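Local structure of replication protein B (3H20) at residues R218-G230 and E258-A270. The protein primes replication of the broad-host-range plasmid RSF1010, probably by joining nucleoside triphosphates on a single-stranded DNA template with release of diphosphate. Residues are numbered along the deposited sequence; the frame is centred on the assembly and turned at random.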
ATOM      1  N   ARG A 218      12.756  -0.063 -22.793  1.00 53.32           N
ATOM      2  CA  ARG A 218      13.563  -1.059 -23.498  1.00 52.29           C
ATOM      3  C   ARG A 218      12.887  -1.509 -24.793  1.00 51.55           C
ATOM      4  O   ARG A 218      11.848  -2.181 -24.767  1.00 51.53           O
ATOM      5  CB  ARG A 218      13.845  -2.263 -22.594  1.00 52.48           C
ATOM      6  N   THR A 219      13.486  -1.126 -25.918  1.00 50.26           N
ATOM      7  CA  THR A 219      12.978  -1.483 -27.244  1.00 49.09           C
ATOM      8  C   THR A 219      13.633  -2.771 -27.760  1.00 48.04           C
ATOM      9  O   THR A 219      14.426  -3.390 -27.048  1.00 47.88           O
ATOM     10  CB  THR A 219      13.176  -0.325 -28.259  1.00 49.24           C
ATOM     11  OG1 THR A 219      12.494  -0.636 -29.480  1.00 49.66           O
ATOM     12  CG2 THR A 219      14.658  -0.088 -28.550  1.00 49.19           C
ATOM     13  N   ALA A 220      13.299  -3.163 -28.992  1.00 46.72           N
ATOM     14  CA  ALA A 220      13.873  -4.356 -29.630  1.00 45.61           C
ATOM     15  C   ALA A 220      15.398  -4.311 -29.679  1.00 44.68           C
ATOM     16  O   ALA A 220      16.063  -5.319 -29.428  1.00 44.51           O
ATOM     17  CB  ALA A 220      13.301  -4.543 -31.031  1.00 45.69           C
ATOM     18  N   LEU A 221      15.935  -3.136 -30.000  1.00 43.66           N
ATOM     19  CA  LEU A 221      17.376  -2.896 -30.039  1.00 42.57           C
ATOM     20  C   LEU A 221      18.029  -3.136 -28.673  1.00 41.89           C
ATOM     21  O   LEU A 221      19.006  -3.881 -28.571  1.00 41.60           O
ATOM     22  CB  LEU A 221      17.659  -1.472 -30.538  1.00 42.63           C
ATOM     23  CG  LEU A 221      19.102  -1.016 -30.771  1.00 42.59           C
ATOM     24  CD1 LEU A 221      19.764  -1.805 -31.894  1.00 42.39           C
ATOM     25  CD2 LEU A 221      19.140   0.482 -31.067  1.00 42.38           C
ATOM     26  N   ASP A 222      17.471  -2.515 -27.632  1.00 41.15           N
ATOM     27  CA  ASP A 222      17.958  -2.682 -26.258  1.00 40.36           C
ATOM     28  C   ASP A 222      17.884  -4.145 -25.831  1.00 39.74           C
ATOM     29  O   ASP A 222      18.776  -4.652 -25.148  1.00 39.50           O
ATOM     30  CB  ASP A 222      17.145  -1.823 -25.281  1.00 40.32           C
ATOM     31  CG  ASP A 222      17.096  -0.353 -25.674  1.00 40.40           C
ATOM     32  OD1 ASP A 222      18.102   0.183 -26.198  1.00 40.47           O
ATOM     33  OD2 ASP A 222      16.039   0.271 -25.438  1.00 39.72           O
ATOM     34  N   GLU A 223      16.804  -4.800 -26.251  1.00 39.11           N
ATOM     35  CA  GLU A 223      16.539  -6.209 -25.981  1.00 38.86           C
ATOM     36  C   GLU A 223      17.594  -7.104 -26.642  1.00 38.17           C
ATOM     37  O   GLU A 223      18.118  -8.032 -26.019  1.00 37.87           O
ATOM     38  CB  GLU A 223      15.150  -6.554 -26.523  1.00 38.95           C
ATOM     39  CG  GLU A 223      14.454  -7.722 -25.860  1.00 39.72           C
ATOM     40  CD  GLU A 223      13.009  -7.864 -26.312  1.00 39.60           C
ATOM     41  OE1 GLU A 223      12.327  -6.822 -26.449  1.00 40.77           O
ATOM     42  OE2 GLU A 223      12.555  -9.015 -26.515  1.00 40.34           O
ATOM     43  N   TYR A 224      17.895  -6.806 -27.903  1.00 37.47           N
ATOM     44  CA  TYR A 224      18.922  -7.519 -28.661  1.00 36.92           C
ATOM     45  C   TYR A 224      20.308  -7.370 -28.024  1.00 36.97           C
ATOM     46  O   TYR A 224      21.001  -8.363 -27.799  1.00 36.62           O
ATOM     47  CB  TYR A 224      18.925  -7.049 -30.122  1.00 36.51           C
ATOM     48  CG  TYR A 224      20.108  -7.527 -30.935  1.00 35.95           C
ATOM     49  CD1 TYR A 224      20.126  -8.804 -31.506  1.00 36.28           C
ATOM     50  CD2 TYR A 224      21.206  -6.694 -31.145  1.00 35.75           C
ATOM     51  CE1 TYR A 224      21.220  -9.240 -32.254  1.00 34.80           C
ATOM     52  CE2 TYR A 224      22.296  -7.118 -31.882  1.00 35.71           C
ATOM     53  CZ  TYR A 224      22.298  -8.387 -32.431  1.00 35.52           C
ATOM     54  OH  TYR A 224      23.388  -8.791 -33.157  1.00 35.85           O
ATOM     55  N   ARG A 225      20.691  -6.129 -27.718  1.00 37.27           N
ATOM     56  CA  ARG A 225      21.991  -5.833 -27.111  1.00 37.66           C
ATOM     57  C   ARG A 225      22.167  -6.514 -25.751  1.00 37.84           C
ATOM     58  O   ARG A 225      23.257  -6.994 -25.426  1.00 37.89           O
ATOM     59  CB  ARG A 225      22.194  -4.321 -26.992  1.00 37.82           C
ATOM     60  CG  ARG A 225      22.258  -3.600 -28.336  1.00 38.73           C
ATOM     61  CD  ARG A 225      21.929  -2.120 -28.200  1.00 40.92           C
ATOM     62  NE  ARG A 225      23.054  -1.346 -27.680  1.00 41.96           N
ATOM     63  CZ  ARG A 225      23.978  -0.756 -28.435  1.00 43.23           C
ATOM     64  NH1 ARG A 225      23.929  -0.840 -29.762  1.00 43.72           N
ATOM     65  NH2 ARG A 225      24.961  -0.079 -27.861  1.00 43.35           N
ATOM     66  N   SER A 226      21.088  -6.557 -24.970  1.00 38.02           N
ATOM     67  CA  SER A 226      21.084  -7.221 -23.665  1.00 38.12           C
ATOM     68  C   SER A 226      21.421  -8.712 -23.782  1.00 38.03           C
ATOM     69  O   SER A 226      22.295  -9.210 -23.069  1.00 37.83           O
ATOM     70  CB  SER A 226      19.730  -7.034 -22.976  1.00 38.30           C
ATOM     71  OG  SER A 226      19.835  -7.260 -21.582  1.00 38.66           O
ATOM     72  N   GLU A 227      20.736  -9.408 -24.690  1.00 38.07           N
ATOM     73  CA  GLU A 227      20.995 -10.829 -24.939  1.00 38.16           C
ATOM     74  C   GLU A 227      22.424 -11.062 -25.444  1.00 37.64           C
ATOM     75  O   GLU A 227      23.113 -11.969 -24.969  1.00 37.48           O
ATOM     76  CB  GLU A 227      19.980 -11.415 -25.935  1.00 38.57           C
ATOM     77  CG  GLU A 227      18.511 -11.390 -25.479  1.00 40.86           C
ATOM     78  CD  GLU A 227      18.253 -12.162 -24.187  1.00 43.53           C
ATOM     79  OE1 GLU A 227      18.860 -13.236 -23.986  1.00 44.91           O
ATOM     80  OE2 GLU A 227      17.433 -11.693 -23.366  1.00 45.03           O
ATOM     81  N   MET A 228      22.862 -10.236 -26.395  1.00 36.96           N
ATOM     82  CA  MET A 228      24.193 -10.368 -26.995  1.00 36.57           C
ATOM     83  C   MET A 228      25.334 -10.241 -25.982  1.00 36.76           C
ATOM     84  O   MET A 228      26.297 -11.008 -26.035  1.00 36.75           O
ATOM     85  CB  MET A 228      24.385  -9.358 -28.137  1.00 36.41           C
ATOM     86  CG  MET A 228      23.544  -9.637 -29.381  1.00 35.09           C
ATOM     87  SD  MET A 228      23.986 -11.163 -30.238  1.00 34.31           S
ATOM     88  CE  MET A 228      25.512 -10.639 -31.045  1.00 33.11           C
ATOM     89  N   ALA A 229      25.212  -9.285 -25.060  1.00 36.68           N
ATOM     90  CA  ALA A 229      26.247  -9.024 -24.055  1.00 36.95           C
ATOM     91  C   ALA A 229      26.627 -10.268 -23.243  1.00 37.04           C
ATOM     92  O   ALA A 229      27.778 -10.414 -22.825  1.00 37.16           O
ATOM     93  CB  ALA A 229      25.818  -7.889 -23.129  1.00 36.98           C
ATOM     94  N   GLY A 230      25.657 -11.152 -23.025  1.00 36.95           N
ATOM     95  CA  GLY A 230      25.899 -12.425 -22.352  1.00 36.87           C
ATOM     96  C   GLY A 230      26.279 -13.554 -23.300  1.00 36.90           C
ATOM     97  O   GLY A 230      27.023 -14.462 -22.923  1.00 37.04           O
ATOM     98  N   GLU A 258      10.747  -7.687 -38.795  1.00 40.00           N
ATOM     99  CA  GLU A 258      11.270  -6.355 -39.122  1.00 39.94           C
ATOM    100  C   GLU A 258      12.006  -5.717 -37.936  1.00 39.74           C
ATOM    101  O   GLU A 258      13.083  -5.140 -38.113  1.00 39.49           O
ATOM    102  CB  GLU A 258      10.147  -5.430 -39.617  1.00 39.91           C
ATOM    103  CG  GLU A 258      10.633  -4.073 -40.141  1.00 40.42           C
ATOM    104  CD  GLU A 258       9.507  -3.107 -40.490  1.00 40.52           C
ATOM    105  OE1 GLU A 258       8.354  -3.327 -40.054  1.00 41.80           O
ATOM    106  OE2 GLU A 258       9.779  -2.115 -41.197  1.00 40.62           O
ATOM    107  N   GLU A 259      11.415  -5.818 -36.743  1.00 39.51           N
ATOM    108  CA  GLU A 259      12.043  -5.356 -35.497  1.00 39.26           C
ATOM    109  C   GLU A 259      13.425  -5.992 -35.283  1.00 38.90           C
ATOM    110  O   GLU A 259      14.391  -5.299 -34.961  1.00 39.11           O
ATOM    111  CB  GLU A 259      11.141  -5.653 -34.291  1.00 39.21           C
ATOM    112  CG  GLU A 259      10.048  -4.617 -34.034  1.00 39.76           C
ATOM    113  CD  GLU A 259       9.178  -4.953 -32.826  1.00 39.74           C
ATOM    114  OE1 GLU A 259       8.594  -6.058 -32.788  1.00 39.53           O
ATOM    115  OE2 GLU A 259       9.065  -4.103 -31.918  1.00 40.67           O
ATOM    116  N   ILE A 260      13.505  -7.306 -35.476  1.00 38.37           N
ATOM    117  CA  ILE A 260      14.745  -8.060 -35.291  1.00 37.83           C
ATOM    118  C   ILE A 260      15.781  -7.725 -36.367  1.00 37.74           C
ATOM    119  O   ILE A 260      16.963  -7.529 -36.064  1.00 37.60           O
ATOM    120  CB  ILE A 260      14.474  -9.587 -35.246  1.00 38.01           C
ATOM    121  CG1 ILE A 260      13.640  -9.938 -34.008  1.00 37.68           C
ATOM    122  CG2 ILE A 260      15.785 -10.385 -35.263  1.00 37.71           C
ATOM    123  CD1 ILE A 260      12.960 -11.309 -34.074  1.00 37.41           C
ATOM    124  N   GLY A 261      15.326  -7.662 -37.617  1.00 37.44           N
ATOM    125  CA  GLY A 261      16.176  -7.286 -38.739  1.00 37.23           C
ATOM    126  C   GLY A 261      16.828  -5.932 -38.547  1.00 36.97           C
ATOM    127  O   GLY A 261      18.043  -5.793 -38.710  1.00 37.21           O
ATOM    128  N   LYS A 262      16.012  -4.941 -38.187  1.00 36.72           N
ATOM    129  CA  LYS A 262      16.472  -3.568 -37.952  1.00 36.25           C
ATOM    130  C   LYS A 262      17.465  -3.484 -36.786  1.00 35.96           C
ATOM    131  O   LYS A 262      18.407  -2.686 -36.819  1.00 35.76           O
ATOM    132  CB  LYS A 262      15.267  -2.641 -37.723  1.00 36.25           C
ATOM    133  CG  LYS A 262      15.602  -1.276 -37.145  1.00 36.53           C
ATOM    134  CD  LYS A 262      14.563  -0.234 -37.522  1.00 36.85           C
ATOM    135  CE  LYS A 262      15.003   1.145 -37.071  1.00 36.97           C
ATOM    136  NZ  LYS A 262      14.265   2.226 -37.779  1.00 37.18           N
ATOM    137  N   ALA A 263      17.243  -4.306 -35.763  1.00 35.40           N
ATOM    138  CA  ALA A 263      18.141  -4.388 -34.609  1.00 35.17           C
ATOM    139  C   ALA A 263      19.499  -4.978 -34.993  1.00 34.97           C
ATOM    140  O   ALA A 263      20.546  -4.478 -34.565  1.00 34.75           O
ATOM    141  CB  ALA A 263      17.499  -5.205 -33.489  1.00 35.11           C
ATOM    142  N   MET A 264      19.470  -6.038 -35.799  1.00 34.70           N
ATOM    143  CA  MET A 264      20.686  -6.670 -36.311  1.00 34.71           C
ATOM    144  C   MET A 264      21.457  -5.702 -37.208  1.00 34.38           C
ATOM    145  O   MET A 264      22.675  -5.582 -37.091  1.00 34.19           O
ATOM    146  CB  MET A 264      20.357  -7.953 -37.082  1.00 34.63           C
ATOM    147  CG  MET A 264      19.974  -9.143 -36.202  1.00 34.72           C
ATOM    148  SD  MET A 264      19.523 -10.637 -37.115  1.00 35.92           S
ATOM    149  CE  MET A 264      21.064 -11.065 -37.917  1.00 36.16           C
ATOM    150  N   ALA A 265      20.731  -5.010 -38.084  1.00 34.15           N
ATOM    151  CA  ALA A 265      21.321  -4.042 -39.009  1.00 34.05           C
ATOM    152  C   ALA A 265      22.117  -2.962 -38.279  1.00 34.02           C
ATOM    153  O   ALA A 265      23.139  -2.491 -38.781  1.00 34.39           O
ATOM    154  CB  ALA A 265      20.247  -3.418 -39.883  1.00 33.93           C
ATOM    155  N   GLU A 266      21.653  -2.590 -37.087  1.00 33.99           N
ATOM    156  CA  GLU A 266      22.263  -1.510 -36.308  1.00 33.66           C
ATOM    157  C   GLU A 266      23.414  -1.977 -35.415  1.00 33.26           C
ATOM    158  O   GLU A 266      24.413  -1.270 -35.285  1.00 33.20           O
ATOM    159  CB  GLU A 266      21.198  -0.815 -35.450  1.00 33.88           C
ATOM    160  CG  GLU A 266      21.649   0.492 -34.799  1.00 34.92           C
ATOM    161  CD  GLU A 266      21.800   1.632 -35.796  1.00 36.16           C
ATOM    162  OE1 GLU A 266      21.035   1.665 -36.786  1.00 36.78           O
ATOM    163  OE2 GLU A 266      22.680   2.499 -35.590  1.00 36.84           O
ATOM    164  N   ALA A 267      23.278  -3.163 -34.817  1.00 32.65           N
ATOM    165  CA  ALA A 267      24.145  -3.564 -33.703  1.00 32.15           C
ATOM    166  C   ALA A 267      24.921  -4.885 -33.840  1.00 31.82           C
ATOM    167  O   ALA A 267      25.780  -5.170 -33.008  1.00 31.11           O
ATOM    168  CB  ALA A 267      23.342  -3.557 -32.387  1.00 32.40           C
ATOM    169  N   SER A 268      24.628  -5.683 -34.869  1.00 31.89           N
ATOM    170  CA  SER A 268      25.277  -6.994 -35.030  1.00 32.07           C
ATOM    171  C   SER A 268      26.727  -6.912 -35.492  1.00 32.65           C
ATOM    172  O   SER A 268      26.999  -6.397 -36.578  1.00 32.61           O
ATOM    173  CB  SER A 268      24.492  -7.895 -35.992  1.00 31.99           C
ATOM    174  OG  SER A 268      25.234  -9.068 -36.298  1.00 31.26           O
ATOM    175  N   PRO A 269      27.665  -7.424 -34.674  1.00 33.38           N
ATOM    176  CA  PRO A 269      29.053  -7.515 -35.130  1.00 33.74           C
ATOM    177  C   PRO A 269      29.208  -8.479 -36.308  1.00 33.97           C
ATOM    178  O   PRO A 269      29.982  -8.193 -37.218  1.00 34.17           O
ATOM    179  CB  PRO A 269      29.809  -8.029 -33.900  1.00 33.49           C
ATOM    180  CG  PRO A 269      28.775  -8.667 -33.043  1.00 34.41           C
ATOM    181  CD  PRO A 269      27.501  -7.912 -33.289  1.00 33.82           C
ATOM    182  N   ALA A 270      28.471  -9.595 -36.301  1.00 34.48           N
ATOM    183  CA  ALA A 270      28.524 -10.557 -37.411  1.00 35.43           C
ATOM    184  C   ALA A 270      28.081  -9.928 -38.739  1.00 36.00           C
ATOM    185  O   ALA A 270      28.639 -10.236 -39.798  1.00 36.15           O
ATOM    186  CB  ALA A 270      27.691 -11.802 -37.102  1.00 35.20           C
TER
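Helix 220-230 packs across helix 258-267 in the C-terminal helical bundle of the primase, their axes 9.0 Å apart at closest approach and crossing at -62°. The closest backbone approach is at Leu221 and Ala263, CA atoms 4.9 Å apart, consistent with the small side chain of Ala263. No hydrogen bond joins the two segments, which meet by apolar packing. Ala220 CB rests on CB of Glu259; the Glu259 carboxylate forms a salt bridge with Arg255 and a hydrogen bond with Ser256 N. Leu221 CD1 lies 3.9 Å from Ala263 O and touches Glu266 CB and Ala267 CB, 4.0 Å from each, on the more open flank of the crossing.

Tyr224 fills the centre. Its CB sits on Ala263 CB, and with CG anti to the backbone N (chi1 169°) the ring slants across the partner helix toward its C-terminal end. Ala267 CB meets the ring edge close to its plane, 3.7 Å from CE2, while Met264 crosses the tyrosine side chain at about a right angle, CG against CE1. Met228 CG, from the same helix, lies over the rim of one ring face. The hydroxyl lies 3.2 Å from Ser268 CB and is hydrogen-bonded to Asp243 of helix 239-252, whose other carboxylate oxygen bonds Ser268 OG, the cap of the following short helix. A leucine in place of Tyr224 would probably leave Asp243 without its phenolic partner and open a gap beside Ala267 and Ser268. Beyond the ring, Met228, bent at chi2 and chi3, brings its CE to Pro269 CD, 4.1 Å away.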